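Local coordinates for protein profilin (PDB 3DAV) that binds monomeric actin and modulates its polymerisation, and through binding PIP2 limits the formation of IP3 and diacylglycerol, at residues E86-V91 / V99-E104. Sequence-based numbering, arbitrary orientation.
Sequences EGIICV and VSHYPE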
loop_
_atom_site.group_PDB
_atom_site.type_symbol
_atom_site.label_atom_id
_atom_site.label_comp_id
_atom_site.label_asym_id
_atom_site.label_seq_id
_atom_site.Cartn_x
_atom_site.Cartn_y
_atom_site.Cartn_z
ATOM N N GLU A 86 -11.728 -4.198 7.431
ATOM C CA GLU A 86 -10.321 -3.826 7.295
ATOM C C GLU A 86 -9.959 -3.811 5.822
ATOM O O GLU A 86 -10.733 -4.284 4.993
ATOM C CB GLU A 86 -9.422 -4.833 8.008
ATOM C CG GLU A 86 -9.709 -5.027 9.480
ATOM C CD GLU A 86 -8.705 -5.954 10.132
ATOM O OE1 GLU A 86 -8.102 -5.545 11.144
ATOM O OE2 GLU A 86 -8.516 -7.085 9.628
ATOM N N GLY A 87 -8.782 -3.284 5.497
ATOM C CA GLY A 87 -8.280 -3.336 4.127
ATOM C C GLY A 87 -6.899 -2.737 3.949
ATOM O O GLY A 87 -6.253 -2.344 4.924
ATOM N N ILE A 88 -6.451 -2.680 2.696
ATOM C CA ILE A 88 -5.164 -2.087 2.340
ATOM C C ILE A 88 -5.307 -1.110 1.180
ATOM O O ILE A 88 -6.129 -1.302 0.280
ATOM C CB ILE A 88 -4.073 -3.141 1.939
ATOM C CG1 ILE A 88 -4.706 -4.443 1.454
ATOM C CG2 ILE A 88 -3.064 -3.380 3.060
ATOM C CD1 ILE A 88 -5.026 -4.425 -0.001
ATOM N N ILE A 89 -4.486 -0.066 1.222
ATOM C CA ILE A 89 -4.405 0.925 0.163
ATOM C C ILE A 89 -2.958 0.937 -0.336
ATOM O O ILE A 89 -2.023 1.138 0.446
ATOM C CB ILE A 89 -4.786 2.338 0.671
ATOM C CG1 ILE A 89 -6.141 2.329 1.410
ATOM C CG2 ILE A 89 -4.742 3.360 -0.469
ATOM C CD1 ILE A 89 -7.373 1.967 0.557
ATOM N N CYS A 90 -2.790 0.678 -1.629
ATOM C CA CYS A 90 -1.482 0.693 -2.275
ATOM C C CYS A 90 -1.477 1.770 -3.348
ATOM O O CYS A 90 -2.344 1.781 -4.228
ATOM C CB CYS A 90 -1.173 -0.672 -2.897
ATOM S SG CYS A 90 -1.434 -2.081 -1.786
ATOM N N VAL A 91 -0.520 2.690 -3.255
ATOM C CA VAL A 91 -0.381 3.760 -4.242
ATOM C C VAL A 91 1.039 3.842 -4.774
ATOM O O VAL A 91 1.997 3.954 -4.007
ATOM C CB VAL A 91 -0.834 5.148 -3.705
ATOM C CG1 VAL A 91 -0.885 6.171 -4.846
ATOM C CG2 VAL A 91 -2.201 5.057 -3.026
ATOM N N VAL A 99 2.151 1.199 1.006
ATOM C CA VAL A 99 1.198 0.173 1.420
ATOM C C VAL A 99 0.635 0.561 2.798
ATOM O O VAL A 99 1.385 0.672 3.772
ATOM C CB VAL A 99 1.869 -1.233 1.483
ATOM C CG1 VAL A 99 0.872 -2.306 1.938
ATOM C CG2 VAL A 99 2.492 -1.609 0.134
ATOM N N SER A 100 -0.675 0.783 2.867
ATOM C CA SER A 100 -1.340 1.146 4.120
ATOM C C SER A 100 -2.437 0.158 4.486
ATOM O O SER A 100 -3.401 -0.017 3.739
ATOM C CB SER A 100 -1.951 2.544 4.034
ATOM O OG SER A 100 -0.960 3.556 4.087
ATOM N N HIS A 101 -2.290 -0.481 5.639
ATOM C CA HIS A 101 -3.358 -1.307 6.197
ATOM C C HIS A 101 -4.192 -0.474 7.155
ATOM O O HIS A 101 -3.647 0.268 7.967
ATOM C CB HIS A 101 -2.789 -2.512 6.941
ATOM C CG HIS A 101 -3.839 -3.440 7.465
ATOM N ND1 HIS A 101 -4.224 -4.582 6.796
ATOM C CD2 HIS A 101 -4.597 -3.385 8.582
ATOM C CE1 HIS A 101 -5.175 -5.190 7.480
ATOM N NE2 HIS A 101 -5.415 -4.485 8.570
ATOM N N TYR A 102 -5.512 -0.593 7.060
ATOM C CA TYR A 102 -6.396 0.122 7.978
ATOM C C TYR A 102 -7.274 -0.849 8.773
ATOM O O TYR A 102 -7.690 -1.883 8.242
ATOM C CB TYR A 102 -7.225 1.182 7.238
ATOM C CG TYR A 102 -8.215 0.646 6.216
ATOM C CD1 TYR A 102 -9.505 0.265 6.597
ATOM C CD2 TYR A 102 -7.872 0.547 4.866
ATOM C CE1 TYR A 102 -10.419 -0.219 5.662
ATOM C CE2 TYR A 102 -8.783 0.071 3.919
ATOM C CZ TYR A 102 -10.054 -0.310 4.327
ATOM O OH TYR A 102 -10.961 -0.786 3.407
ATOM N N PRO A 103 -7.523 -0.544 10.064
ATOM C CA PRO A 103 -8.330 -1.445 10.882
ATOM C C PRO A 103 -9.837 -1.215 10.747
ATOM O O PRO A 103 -10.275 -0.356 9.990
ATOM C CB PRO A 103 -7.852 -1.139 12.307
ATOM C CG PRO A 103 -7.469 0.308 12.271
ATOM C CD PRO A 103 -7.032 0.610 10.841
ATOM N N GLU A 104 -10.609 -2.001 11.490
ATOM C CA GLU A 104 -12.069 -1.967 11.485
ATOM C C GLU A 104 -12.649 -0.556 11.611
ATOM O O GLU A 104 -13.618 -0.221 10.931
ATOM C CB GLU A 104 -12.592 -2.835 12.637
ATOM C CG GLU A 104 -14.064 -3.189 12.553
ATOM C CD GLU A 104 -14.543 -4.002 13.739
ATOM O OE1 GLU A 104 -13.827 -4.941 14.153
ATOM O OE2 GLU A 104 -15.641 -3.700 14.256
HETATM O O HOH W 1 -13.274 -2.355 4.486
HETATM O O HOH W 2 -9.400 -3.989 12.981
#
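Tyr102 lays its ring flat across the backbone of Gly87, the neighbour it pairs with in an antiparallel hairpin. Gly87 CA sits 3.8 Å from the Tyr102 ring centroid, a CH-pi contact over the face, and the peptide N of Gly87 stands over the ring centre. Glycine suits the place because a beta carbon here would run into the phenol. With CG wedged between backbone N and carbonyl carbon (chi1 65°), the ring folds over the partner strand, and Tyr102 CE2 lies 4.1 Å from Ile89 CD1. Tyrosine adds a hydroxyl, which a water 3.0 Å from Tyr102 OH joins to the Glu86 carbonyl. A leucine in place of Tyr102 would probably uncover the Gly87 peptide and leave that water without its phenolic partner.

Along the backbone, Tyr102 N donates to Gly87 O (2.9 Å), while the return bond, Gly87 N to Tyr102 O, is longer at 3.3 Å. Two bonds join Ile89 and Ser100, the shorter 2.7 Å from Ile89 N to Ser100 O. On the other face of the sheet, beta-branched Ile88 and Val99 meet through CG2 and CG1, filling apolar space toward Ile62 and Leu64. CG anti to the backbone N (chi1 -177°) swings the His101 imidazole toward the Gly87 and Glu86 end, one face over Gly87 O, set toward the rim. Glu86 OE1 comes to the ring edge, 3.9 Å from His101 NE2, too far for a hydrogen bond. A second water bridges Glu86 OE1 to Glu104 N.

Helix 108-125 packs on the Ser100 and Tyr102 face; helix 41-52 meets Cys90 and Val99 on the other. In this central hairpin of profilin's antiparallel sheet, the Gly87-Tyr102 and Ile89-Ser100 pairs satisfy each other's peptides, Ile88 and Cys90 turn their backbone bonds to strand 78-83, and water serves polar groups at the open end.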